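Local coordinates for TATA-box-binding protein (Methanococcus jannaschii, PDB 2Z8U) that probably binds the TATA box of archaeal promoters and acts as a general factor in starting transcription by RNA polymerase, at residues C52-S55 against A60-I63; K86-L91 against V98-E103; A113-E118 against D180-V185; D123-V128 against P139-R144; P148-L153 against K172-K177. All coordinates share one frame; numbering follows the deposited sequence.

The five contacts sample both halves of the pseudo-twofold TBP saddle, an antiparallel sheet with helices on its convex side. Interactions 1 and 2 come first along the chain and lie on the first-repeat side of its centre, their own centres 14 Å apart; they meet where Ile87 of helix 77-94 packs on Cys52, Leu54 and Leu61. Interactions 3, 4 and 5 lie on the other side, their centres about 29 to 44 Å from those of the first two. There interactions 3 and 5 share helix 168-183, and interactions 4 and 5 use neighbouring strands, 141-146 and 149-154. Interaction 3 brackets these two in sequence. Each half has its own helix-on-sheet core on one continuous sheet.

Interaction 1 of 5, residues C52-S55 against A60-I63; sequences CRLS and ALLI
The backbone oxygen of Cys52 accepts the shortest polar bond here, from Leu61 N at 2.8 Å, and the CA of Ala60 also approaches that oxygen, as a CA-H...O contact. The return bond, from Cys52 N to Leu61 O, measures 2.9 Å. Both are nearly straight, with N-H...O angles of 165° and 170°, and both donors lie in the plane of the carbonyl they meet. Cys52 and Leu61 are thus a hydrogen-bonded antiparallel pair, while Arg53 and Ala60 form the adjacent non-hydrogen-bonded pair, their CA atoms 4.3 Å apart. On the face carrying Arg53 and Ala60, the aliphatic CG of Arg53 lies 3.8 Å from the methyl CB of Ala60. Beyond it the arginine chain bends at chi3 (-104°), and its guanidinium forms salt bridges with Glu41 and with Asp123 of the second subunit, whose Leu126 packs on Ala60 and Leu62. On the other face Leu54 and Leu61 approach at a slant, CD1 to CD1 at 3.9 Å. The two segments are the arms of the beta hairpin 50-54/59-63 in the first TBP repeat. Helix 77-94 covers the face of Cys52 and Leu61 through Ile84 and Ile87, and strand 68-72 continues the sheet beyond Ala60.

Interaction 2 of 5, residues K86-L91 against V98-E103; sequences KIIKEL and VIENPE
Helix 77-94, whose residues 86-91 fall in the first TBP repeat, is met here by the linker that follows it and leads to strand 105-114; the side chains that meet are apolar, with two carbonyl oxygens lying against their methyls. Ile88 carries most of the contact, using two branches. Its CG2 lies 3.7 Å from CG2 of Val98 and 3.6 Å from the carbonyl O of Ile99. The other branch, with CG1 beside the backbone N (chi1 -71°) and chi2 extended at 177°, sends CD1 out to the CG corner of the Pro102 ring; CD1 and Pro102 CG are 3.5 Å apart, tighter than usual van der Waals contact. One turn further along the helix, Leu91 crosses Val98 at about a right angle, its CB 4.0 Å from CG1 of Val98. The two valine methyls are therefore divided between successive helical turns. An alanine in place of Ile88 would probably open a gap beneath Pro102 and leave CG2 of Val98 without its side-chain partner. Glu100, on the exposed side, forms a salt bridge to Lys92; Ile24 packs on the buried Ile88 and Leu91. The arrangement is that of an inter-repeat connection in the TBP fold, where the chain doubles back along the helix before entering the second half.

Interaction 3 of 5, residues A113-E118 against D180-V185; sequences ADLGIE and DTIKEV
This is a small hydrophobic contact at the outer end of the second TBP repeat, where the turn after strand 105-114 faces the C-terminal part of helix 168-183. The area lost is modest, 112 Å² over both sides, and three side chains account for it. Ile182 is common to both pairs and uses different carbons for each. Its CG1 is 4.1 Å from CD1 of Leu115, the two side chains reaching toward each other tip to tip. Its CG2 branch is 3.9 Å from CD1 of Ile117, and these two side chains run past one another in opposite directions. In Ile117 the CG1 branch stands between the backbone N and the carbonyl carbon (chi1 57°), a crowded position, and, with chi2 at 120°, CD1 points to Ile182. Gly116, between the two anchoring residues, has a positive phi of 90°, at which a side chain would press against the preceding carbonyl oxygen; this is consistent with a turn that brings Leu115 and Ile117 to the same partner. Leu115 is buried and also packs on Ile178, Leu179 and Val160, whereas Ile117 is exposed. Ile124 of helix 121-127 touches Ile182 as well. With carbons meeting carbons and no polar bond between the segments, the contact fixes no donor or acceptor geometry; its hold comes from dispersion and exclusion of water, and is probably firmer at Leu115 than at Ile117.

Interaction 4 of 5, residues D123-V128 against P139-R144; sequences DIALMV and PGLVYR
Aliphatic contacts join Ile124 and Ala125 to Leu141. CG2 of Ile124, anti to the backbone N, comes within 3.5 Å of CD1 of Leu141, closer than carbons usually pack, while CD2 of the same leucine stands 3.9 Å from that CG2. Leu141 reaches the helix because its CG is anti to its own backbone N (chi1 178°), extending both methyls from the strand. Its CD1 also lies 3.7 Å from the N of Ala125, the residue after Ile124, and 4.1 Å from Ala125 CB, so this one methyl is set between two consecutive helix positions. The segments are the short helix 121-127 and strand 141-146 of the second TBP repeat, and the contact packs the helix over the face of the sheet that carries Leu141 and Tyr143, near strand 131-133. An aliphatic-aromatic contact follows at the end of the helix. There Val128, the first residue to leave helical backbone angles, brings CG1 to 3.9 Å from CE2 of Tyr143, approaching the ring obliquely, with the two side chains at about a right angle. The Tyr143 hydroxyl, 4.1 Å from CG1 of Val128, is probably hydrogen-bonded to Thr181 OG1 on helix 168-183, which would help hold the outer end of the ring.

Interaction 5 of 5, residues P148-L153 against K172-K177; sequences PKVVVL and KRALKK
Pro148 lies over one face of the Arg173 guanidinium, its CD 3.8 Å above the plane and displaced toward the rim. The arginine reaches this place by a bend: CG sits beside the backbone N (chi1 -61°), chi2 is extended, and chi3 of 44° folds the end of the chain round. Proline and arginine side chains run past each other in opposite directions, bringing CB of Pro148 to 3.9 Å from Arg173 NH1. Salt bridges to Asp170 from NH1 and to Asp147 from NH2 fix the rotation of the flat group. A leucine in place of Arg173 would probably leave both aspartates without their cationic mate and strip the proline ring of its flat cover. The peptide bond before Pro148 is cis, and the ring's CG meets the helix, 4.0 Å from CB of Ala174. That alanine methyl also meets CG2 of Val150, at 4.2 Å; its small size is consistent with the close approach of the chain there to the helix. Helix 168-183 thus packs on Pro148, in the loop, and on Val150 of strand 149-154, with Ile162 of adjacent strand 159-163 touching both Val150 and Ala174, and Leu145 of strand 141-146 flanking Val150.

Interaction 1 of 5, residues C52-S55 against A60-I63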
# COMPACT_ATOMS: atom_id res chain seq x y z
N CYS B 52 9.47 -22.06 31.23
CA CYS B 52 9.55 -23.33 31.94
C CYS B 52 8.95 -24.43 31.07
O CYS B 52 7.79 -24.36 30.68
CB CYS B 52 8.83 -23.28 33.29
SG CYS B 52 8.94 -24.91 34.19
N ARG B 53 9.75 -25.45 30.78
CA ARG B 53 9.31 -26.55 29.91
C ARG B 53 9.15 -27.82 30.72
O ARG B 53 10.13 -28.41 31.17
CB ARG B 53 10.28 -26.75 28.76
CG ARG B 53 9.96 -25.89 27.55
CD ARG B 53 10.96 -26.14 26.43
NE ARG B 53 11.92 -25.04 26.32
CZ ARG B 53 11.81 -24.05 25.44
NH1 ARG B 53 10.80 -24.04 24.57
NH2 ARG B 53 12.73 -23.08 25.41
N LEU B 54 7.89 -28.22 30.91
CA LEU B 54 7.56 -29.43 31.66
C LEU B 54 7.61 -30.66 30.77
O LEU B 54 7.25 -30.61 29.59
CB LEU B 54 6.19 -29.31 32.32
CG LEU B 54 6.12 -28.28 33.45
CD1 LEU B 54 4.70 -28.09 33.95
CD2 LEU B 54 7.05 -28.68 34.58
N SER B 55 8.07 -31.76 31.36
CA SER B 55 8.21 -33.03 30.66
C SER B 55 6.95 -33.90 30.75
O SER B 55 6.55 -34.54 29.77
CB SER B 55 9.42 -33.79 31.18
OG SER B 55 9.37 -35.14 30.75
N ALA B 60 4.63 -26.18 28.11
CA ALA B 60 5.58 -25.11 28.35
C ALA B 60 4.84 -23.88 28.85
O ALA B 60 3.71 -23.60 28.42
CB ALA B 60 6.35 -24.79 27.07
N LEU B 61 5.48 -23.15 29.75
CA LEU B 61 4.89 -21.94 30.30
C LEU B 61 5.84 -20.78 30.08
O LEU B 61 7.06 -20.94 30.19
CB LEU B 61 4.60 -22.10 31.81
CG LEU B 61 3.56 -23.16 32.26
CD1 LEU B 61 4.22 -24.51 32.53
CD2 LEU B 61 2.91 -22.68 33.52
N LEU B 62 5.27 -19.61 29.78
CA LEU B 62 6.00 -18.37 29.68
C LEU B 62 5.45 -17.49 30.78
O LEU B 62 4.23 -17.26 30.84
CB LEU B 62 5.82 -17.73 28.30
CG LEU B 62 6.36 -16.31 28.05
CD1 LEU B 62 7.85 -16.18 28.27
CD2 LEU B 62 5.99 -15.86 26.63
N ILE B 63 6.33 -17.06 31.69
CA ILE B 63 5.91 -16.29 32.84
C ILE B 63 6.52 -14.88 32.82
O ILE B 63 7.74 -14.75 32.71
CB ILE B 63 6.31 -16.97 34.18
CG1 ILE B 63 5.87 -18.45 34.19
CG2 ILE B 63 5.74 -16.17 35.37
CD1 ILE B 63 6.30 -19.22 35.42

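Interaction 2 of 5, residues K86-L91 against V98-E103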
# COMPACT_ATOMS: atom_id res chain seq x y z
N LYS B 86 0.35 -26.70 39.52
CA LYS B 86 1.54 -27.39 40.06
C LYS B 86 2.69 -26.41 40.21
O LYS B 86 3.40 -26.40 41.24
CB LYS B 86 1.94 -28.52 39.11
CG LYS B 86 1.10 -29.78 39.31
CD LYS B 86 1.54 -30.92 38.39
CE LYS B 86 0.52 -32.08 38.44
NZ LYS B 86 0.92 -33.18 37.52
N ILE B 87 2.87 -25.59 39.17
CA ILE B 87 3.87 -24.51 39.20
C ILE B 87 3.55 -23.49 40.29
O ILE B 87 4.46 -23.08 41.04
CB ILE B 87 3.99 -23.84 37.80
CG1 ILE B 87 4.42 -24.89 36.74
CG2 ILE B 87 4.89 -22.60 37.83
CD1 ILE B 87 5.86 -25.36 36.82
N ILE B 88 2.28 -23.07 40.38
CA ILE B 88 1.80 -22.15 41.44
C ILE B 88 2.15 -22.67 42.85
O ILE B 88 2.67 -21.94 43.69
CB ILE B 88 0.26 -21.86 41.28
CG1 ILE B 88 0.03 -20.99 40.03
CG2 ILE B 88 -0.35 -21.24 42.57
CD1 ILE B 88 -1.43 -20.69 39.72
N LYS B 89 1.86 -23.94 43.09
CA LYS B 89 2.20 -24.57 44.38
C LYS B 89 3.69 -24.45 44.68
O LYS B 89 4.06 -24.13 45.80
CB LYS B 89 1.77 -26.02 44.41
CG LYS B 89 2.15 -26.75 45.68
CD LYS B 89 1.50 -28.12 45.70
CE LYS B 89 1.71 -28.81 47.04
NZ LYS B 89 3.13 -28.83 47.48
N GLU B 90 4.55 -24.72 43.71
CA GLU B 90 5.99 -24.57 43.96
C GLU B 90 6.36 -23.16 44.34
O GLU B 90 7.10 -22.94 45.30
CB GLU B 90 6.81 -24.96 42.73
CG GLU B 90 6.78 -26.42 42.39
CD GLU B 90 7.63 -26.64 41.16
OE1 GLU B 90 8.86 -26.51 41.27
OE2 GLU B 90 7.06 -26.91 40.10
N LEU B 91 5.85 -22.19 43.58
CA LEU B 91 6.13 -20.77 43.89
C LEU B 91 5.55 -20.37 45.24
O LEU B 91 6.24 -19.71 46.04
CB LEU B 91 5.62 -19.84 42.76
CG LEU B 91 6.02 -20.19 41.31
CD1 LEU B 91 5.52 -19.05 40.38
CD2 LEU B 91 7.50 -20.48 41.09
N VAL B 98 1.65 -15.57 45.07
CA VAL B 98 0.87 -15.99 43.88
C VAL B 98 -0.62 -16.13 44.17
O VAL B 98 -1.03 -16.31 45.31
CB VAL B 98 1.43 -17.29 43.20
CG1 VAL B 98 2.77 -17.05 42.54
CG2 VAL B 98 1.53 -18.43 44.19
N ILE B 99 -1.44 -16.01 43.12
CA ILE B 99 -2.87 -16.23 43.20
C ILE B 99 -3.03 -17.75 43.08
O ILE B 99 -2.51 -18.33 42.14
CB ILE B 99 -3.59 -15.53 41.99
CG1 ILE B 99 -3.44 -14.00 42.09
CG2 ILE B 99 -5.09 -15.93 41.86
CD1 ILE B 99 -3.97 -13.22 40.85
N GLU B 100 -3.73 -18.38 44.01
CA GLU B 100 -3.88 -19.84 44.00
C GLU B 100 -5.03 -20.36 43.15
O GLU B 100 -5.05 -21.55 42.79
CB GLU B 100 -4.05 -20.37 45.42
CG GLU B 100 -2.76 -20.41 46.20
CD GLU B 100 -2.91 -21.24 47.43
OE1 GLU B 100 -3.03 -22.48 47.31
OE2 GLU B 100 -2.90 -20.64 48.53
N ASN B 101 -5.99 -19.48 42.87
CA ASN B 101 -7.17 -19.84 42.09
C ASN B 101 -7.36 -19.07 40.78
O ASN B 101 -8.45 -18.50 40.58
CB ASN B 101 -8.42 -19.68 42.96
CG ASN B 101 -8.58 -18.26 43.53
OD1 ASN B 101 -7.60 -17.50 43.68
ND2 ASN B 101 -9.83 -17.90 43.87
N PRO B 102 -6.36 -19.10 39.87
CA PRO B 102 -6.48 -18.24 38.69
C PRO B 102 -7.46 -18.82 37.67
O PRO B 102 -7.61 -20.05 37.59
CB PRO B 102 -5.05 -18.22 38.12
CG PRO B 102 -4.49 -19.55 38.47
CD PRO B 102 -5.11 -19.91 39.82
N GLU B 103 -8.14 -17.96 36.92
CA GLU B 103 -9.00 -18.43 35.85
C GLU B 103 -8.19 -18.64 34.57
O GLU B 103 -7.45 -17.75 34.13
CB GLU B 103 -10.17 -17.46 35.63
CG GLU B 103 -11.00 -17.81 34.45
CD GLU B 103 -12.14 -16.86 34.25
OE1 GLU B 103 -12.22 -15.86 34.98
OE2 GLU B 103 -12.95 -17.12 33.33

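Interaction 3 of 5, residues A113-E118 against D180-V185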
# COMPACT_ATOMS: atom_id res chain seq x y z
N ALA B 113 -10.20 -32.86 12.02
CA ALA B 113 -11.33 -33.65 11.60
C ALA B 113 -10.98 -34.33 10.27
O ALA B 113 -9.96 -34.04 9.66
CB ALA B 113 -12.57 -32.79 11.47
N ASP B 114 -11.81 -35.27 9.85
CA ASP B 114 -11.56 -35.93 8.58
C ASP B 114 -12.79 -35.75 7.73
O ASP B 114 -13.91 -35.98 8.20
CB ASP B 114 -11.19 -37.40 8.80
CG ASP B 114 -9.72 -37.58 9.16
OD1 ASP B 114 -8.87 -37.56 8.26
OD2 ASP B 114 -9.40 -37.74 10.34
N LEU B 115 -12.58 -35.28 6.50
CA LEU B 115 -13.70 -34.98 5.61
C LEU B 115 -14.49 -36.24 5.21
O LEU B 115 -15.67 -36.15 4.93
CB LEU B 115 -13.22 -34.27 4.34
CG LEU B 115 -12.71 -32.82 4.42
CD1 LEU B 115 -12.29 -32.37 3.03
CD2 LEU B 115 -13.77 -31.88 5.00
N GLY B 116 -13.82 -37.39 5.18
CA GLY B 116 -14.46 -38.64 4.69
C GLY B 116 -14.27 -38.83 3.20
O GLY B 116 -14.60 -39.91 2.63
N ILE B 117 -13.72 -37.79 2.56
CA ILE B 117 -13.35 -37.85 1.14
C ILE B 117 -11.95 -37.30 0.93
O ILE B 117 -11.44 -36.55 1.77
CB ILE B 117 -14.36 -37.07 0.22
CG1 ILE B 117 -14.47 -35.61 0.67
CG2 ILE B 117 -15.73 -37.74 0.23
CD1 ILE B 117 -14.08 -34.62 -0.38
N GLU B 118 -11.33 -37.71 -0.16
CA GLU B 118 -10.04 -37.17 -0.58
C GLU B 118 -10.31 -36.01 -1.54
O GLU B 118 -10.63 -36.24 -2.71
CB GLU B 118 -9.16 -38.25 -1.18
CG GLU B 118 -8.86 -39.40 -0.22
CD GLU B 118 -8.17 -40.55 -0.90
OE1 GLU B 118 -7.98 -40.51 -2.14
OE2 GLU B 118 -7.80 -41.51 -0.22
N ASP B 180 -19.90 -27.86 4.37
CA ASP B 180 -20.88 -27.25 3.46
C ASP B 180 -20.22 -26.71 2.20
O ASP B 180 -20.78 -26.76 1.10
CB ASP B 180 -21.64 -26.14 4.17
CG ASP B 180 -22.73 -26.67 5.12
OD1 ASP B 180 -23.24 -25.86 5.93
OD2 ASP B 180 -23.09 -27.87 5.05
N THR B 181 -19.01 -26.18 2.36
CA THR B 181 -18.26 -25.59 1.26
C THR B 181 -17.75 -26.69 0.32
O THR B 181 -17.99 -26.64 -0.88
CB THR B 181 -17.12 -24.71 1.79
OG1 THR B 181 -17.68 -23.63 2.55
CG2 THR B 181 -16.30 -24.13 0.66
N ILE B 182 -17.09 -27.70 0.89
CA ILE B 182 -16.62 -28.85 0.09
C ILE B 182 -17.77 -29.51 -0.70
O ILE B 182 -17.60 -29.84 -1.88
CB ILE B 182 -15.82 -29.87 0.97
CG1 ILE B 182 -14.34 -29.50 0.99
CG2 ILE B 182 -15.97 -31.30 0.45
CD1 ILE B 182 -13.94 -28.51 2.02
N LYS B 183 -18.92 -29.68 -0.04
CA LYS B 183 -20.14 -30.23 -0.66
C LYS B 183 -20.47 -29.57 -1.98
O LYS B 183 -20.86 -30.24 -2.93
CB LYS B 183 -21.35 -30.08 0.27
CG LYS B 183 -21.52 -31.17 1.31
CD LYS B 183 -22.96 -31.18 1.85
CE LYS B 183 -23.15 -32.20 2.98
NZ LYS B 183 -22.22 -31.95 4.13
N GLU B 184 -20.33 -28.25 -2.04
CA GLU B 184 -20.67 -27.50 -3.25
C GLU B 184 -19.65 -27.68 -4.38
O GLU B 184 -19.85 -27.20 -5.49
CB GLU B 184 -20.86 -26.02 -2.90
CG GLU B 184 -22.12 -25.76 -2.08
CD GLU B 184 -22.00 -24.55 -1.18
OE1 GLU B 184 -22.96 -24.29 -0.42
OE2 GLU B 184 -20.95 -23.87 -1.22
N VAL B 185 -18.56 -28.40 -4.08
CA VAL B 185 -17.50 -28.70 -5.04
C VAL B 185 -17.48 -30.20 -5.31
O VAL B 185 -17.03 -30.64 -6.37
CB VAL B 185 -16.12 -28.24 -4.51
CG1 VAL B 185 -15.01 -28.61 -5.49
CG2 VAL B 185 -16.11 -26.74 -4.24

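Interaction 4 of 5, residues D123-V128 against P139-R144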
# COMPACT_ATOMS: atom_id res chain seq x y z
N ASP B 123 -9.53 -28.03 -7.58
CA ASP B 123 -10.94 -27.63 -7.70
C ASP B 123 -11.35 -26.60 -6.66
O ASP B 123 -11.95 -25.58 -6.99
CB ASP B 123 -11.88 -28.84 -7.59
CG ASP B 123 -11.96 -29.64 -8.87
OD1 ASP B 123 -11.43 -29.19 -9.91
OD2 ASP B 123 -12.56 -30.74 -8.84
N ILE B 124 -11.00 -26.86 -5.40
CA ILE B 124 -11.35 -25.99 -4.29
C ILE B 124 -10.65 -24.63 -4.46
O ILE B 124 -11.27 -23.58 -4.28
CB ILE B 124 -11.04 -26.65 -2.90
CG1 ILE B 124 -11.97 -27.85 -2.63
CG2 ILE B 124 -11.18 -25.65 -1.74
CD1 ILE B 124 -11.49 -28.74 -1.48
N ALA B 125 -9.37 -24.65 -4.84
CA ALA B 125 -8.58 -23.42 -4.98
C ALA B 125 -9.18 -22.47 -6.02
O ALA B 125 -9.01 -21.24 -5.93
CB ALA B 125 -7.16 -23.77 -5.36
N LEU B 126 -9.85 -23.04 -7.00
CA LEU B 126 -10.48 -22.26 -8.07
C LEU B 126 -11.89 -21.80 -7.67
O LEU B 126 -12.25 -20.65 -7.92
CB LEU B 126 -10.52 -23.07 -9.37
CG LEU B 126 -11.07 -22.43 -10.66
CD1 LEU B 126 -10.41 -21.08 -11.01
CD2 LEU B 126 -10.94 -23.42 -11.80
N MET B 127 -12.65 -22.69 -7.03
CA MET B 127 -14.10 -22.51 -6.83
C MET B 127 -14.49 -21.84 -5.51
O MET B 127 -15.61 -21.33 -5.38
CB MET B 127 -14.81 -23.87 -6.94
CG MET B 127 -14.84 -24.42 -8.34
SD MET B 127 -15.16 -26.20 -8.44
CE MET B 127 -15.21 -26.39 -10.22
N VAL B 128 -13.59 -21.86 -4.54
CA VAL B 128 -13.88 -21.33 -3.21
C VAL B 128 -13.00 -20.10 -2.95
O VAL B 128 -11.78 -20.16 -3.08
CB VAL B 128 -13.68 -22.40 -2.10
CG1 VAL B 128 -14.09 -21.86 -0.74
CG2 VAL B 128 -14.50 -23.66 -2.42
N PRO B 139 2.26 -28.11 1.86
CA PRO B 139 1.24 -29.12 1.64
C PRO B 139 -0.11 -28.57 2.12
O PRO B 139 -0.15 -27.84 3.12
CB PRO B 139 1.72 -30.26 2.55
CG PRO B 139 2.33 -29.57 3.70
CD PRO B 139 3.03 -28.37 3.10
N GLY B 140 -1.20 -28.93 1.45
CA GLY B 140 -2.53 -28.53 1.94
C GLY B 140 -3.00 -27.22 1.32
O GLY B 140 -2.20 -26.43 0.82
N LEU B 141 -4.32 -27.05 1.35
CA LEU B 141 -4.96 -25.83 0.93
C LEU B 141 -5.29 -24.96 2.17
O LEU B 141 -5.77 -25.48 3.20
CB LEU B 141 -6.24 -26.20 0.19
CG LEU B 141 -7.15 -25.09 -0.31
CD1 LEU B 141 -7.71 -25.47 -1.65
CD2 LEU B 141 -8.26 -24.83 0.68
N VAL B 142 -5.03 -23.66 2.06
CA VAL B 142 -5.28 -22.71 3.15
C VAL B 142 -6.59 -21.97 2.90
O VAL B 142 -6.85 -21.45 1.82
CB VAL B 142 -4.10 -21.72 3.36
CG1 VAL B 142 -4.37 -20.79 4.54
CG2 VAL B 142 -2.79 -22.49 3.59
N TYR B 143 -7.42 -21.96 3.93
CA TYR B 143 -8.75 -21.42 3.83
C TYR B 143 -9.01 -20.59 5.09
O TYR B 143 -9.01 -21.12 6.20
CB TYR B 143 -9.71 -22.61 3.73
CG TYR B 143 -11.18 -22.31 3.59
CD1 TYR B 143 -12.13 -23.23 4.05
CD2 TYR B 143 -11.62 -21.14 2.99
CE1 TYR B 143 -13.48 -22.98 3.91
CE2 TYR B 143 -12.97 -20.88 2.85
CZ TYR B 143 -13.90 -21.81 3.30
OH TYR B 143 -15.24 -21.56 3.16
N ARG B 144 -9.22 -19.30 4.94
CA ARG B 144 -9.50 -18.46 6.10
C ARG B 144 -11.01 -18.24 6.27
O ARG B 144 -11.70 -17.90 5.31
CB ARG B 144 -8.73 -17.14 6.01
CG ARG B 144 -8.70 -16.35 7.31
CD ARG B 144 -7.52 -15.41 7.34
NE ARG B 144 -7.51 -14.49 8.48
CZ ARG B 144 -6.51 -13.65 8.76
NH1 ARG B 144 -5.44 -13.63 7.97
NH2 ARG B 144 -6.59 -12.82 9.80

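Interaction 5 of 5, residues P148-L153 against K172-K177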
# COMPACT_ATOMS: atom_id res chain seq x y z
N PRO B 148 -16.56 -18.74 12.52
CA PRO B 148 -15.66 -18.10 13.48
C PRO B 148 -14.37 -17.68 12.79
O PRO B 148 -14.08 -18.13 11.67
CB PRO B 148 -15.40 -19.21 14.51
CG PRO B 148 -15.63 -20.48 13.79
CD PRO B 148 -16.71 -20.19 12.77
N LYS B 149 -13.63 -16.79 13.44
CA LYS B 149 -12.37 -16.29 12.88
C LYS B 149 -11.31 -17.36 13.05
O LYS B 149 -10.67 -17.44 14.10
CB LYS B 149 -11.97 -14.99 13.58
CG LYS B 149 -10.62 -14.44 13.16
CD LYS B 149 -10.21 -13.28 14.07
CE LYS B 149 -8.77 -12.84 13.76
NZ LYS B 149 -8.28 -11.87 14.78
N VAL B 150 -11.15 -18.20 12.03
CA VAL B 150 -10.23 -19.34 12.09
C VAL B 150 -9.43 -19.48 10.80
O VAL B 150 -9.80 -18.92 9.77
CB VAL B 150 -10.95 -20.67 12.40
CG1 VAL B 150 -11.60 -20.61 13.80
CG2 VAL B 150 -11.99 -20.99 11.35
N VAL B 151 -8.34 -20.22 10.87
CA VAL B 151 -7.56 -20.59 9.70
C VAL B 151 -7.70 -22.07 9.56
O VAL B 151 -7.50 -22.82 10.52
CB VAL B 151 -6.07 -20.20 9.81
CG1 VAL B 151 -5.24 -20.80 8.63
CG2 VAL B 151 -5.95 -18.71 9.83
N VAL B 152 -8.07 -22.50 8.36
CA VAL B 152 -8.29 -23.93 8.09
C VAL B 152 -7.26 -24.43 7.08
O VAL B 152 -6.94 -23.73 6.13
CB VAL B 152 -9.71 -24.19 7.54
CG1 VAL B 152 -9.96 -25.70 7.31
CG2 VAL B 152 -10.78 -23.61 8.50
N LEU B 153 -6.70 -25.60 7.34
CA LEU B 153 -5.85 -26.27 6.36
C LEU B 153 -6.52 -27.58 5.98
O LEU B 153 -6.91 -28.38 6.85
CB LEU B 153 -4.46 -26.55 6.92
CG LEU B 153 -3.84 -25.46 7.81
CD1 LEU B 153 -2.61 -26.03 8.50
CD2 LEU B 153 -3.47 -24.25 6.98
N LYS B 172 -16.79 -26.82 16.10
CA LYS B 172 -17.95 -27.48 15.50
C LYS B 172 -18.59 -26.62 14.42
O LYS B 172 -18.91 -27.11 13.34
CB LYS B 172 -18.98 -27.83 16.58
CG LYS B 172 -18.64 -29.05 17.41
CD LYS B 172 -19.60 -29.18 18.59
CE LYS B 172 -19.15 -30.26 19.54
NZ LYS B 172 -20.00 -30.28 20.77
N ARG B 173 -18.79 -25.34 14.73
CA ARG B 173 -19.37 -24.36 13.79
C ARG B 173 -18.50 -24.19 12.54
O ARG B 173 -19.01 -24.02 11.43
CB ARG B 173 -19.52 -23.01 14.47
CG ARG B 173 -20.44 -23.00 15.68
CD ARG B 173 -20.55 -21.59 16.29
NE ARG B 173 -20.71 -20.57 15.26
CZ ARG B 173 -19.96 -19.47 15.14
NH1 ARG B 173 -18.98 -19.21 16.01
NH2 ARG B 173 -20.19 -18.63 14.15
N ALA B 174 -17.18 -24.19 12.74
CA ALA B 174 -16.21 -24.17 11.66
C ALA B 174 -16.30 -25.42 10.78
O ALA B 174 -16.34 -25.32 9.55
CB ALA B 174 -14.80 -24.04 12.24
N LEU B 175 -16.34 -26.60 11.41
CA LEU B 175 -16.50 -27.86 10.67
C LEU B 175 -17.74 -27.89 9.77
O LEU B 175 -17.62 -28.25 8.60
CB LEU B 175 -16.44 -29.09 11.59
CG LEU B 175 -16.53 -30.47 10.91
CD1 LEU B 175 -15.29 -30.70 10.05
CD2 LEU B 175 -16.68 -31.55 11.96
N LYS B 176 -18.90 -27.49 10.29
CA LYS B 176 -20.13 -27.43 9.48
C LYS B 176 -19.92 -26.58 8.21
O LYS B 176 -20.31 -26.99 7.11
CB LYS B 176 -21.33 -26.92 10.31
CG LYS B 176 -22.61 -26.62 9.51
CD LYS B 176 -23.55 -27.81 9.43
CE LYS B 176 -24.60 -27.71 8.30
NZ LYS B 176 -25.25 -26.38 8.16
N LYS B 177 -19.29 -25.42 8.37
CA LYS B 177 -19.02 -24.52 7.25
C LYS B 177 -18.04 -25.09 6.23
O LYS B 177 -18.28 -24.99 5.03
CB LYS B 177 -18.56 -23.15 7.74
CG LYS B 177 -19.73 -22.25 8.09
CD LYS B 177 -19.35 -21.20 9.11
CE LYS B 177 -20.53 -20.29 9.44
NZ LYS B 177 -20.63 -19.15 8.48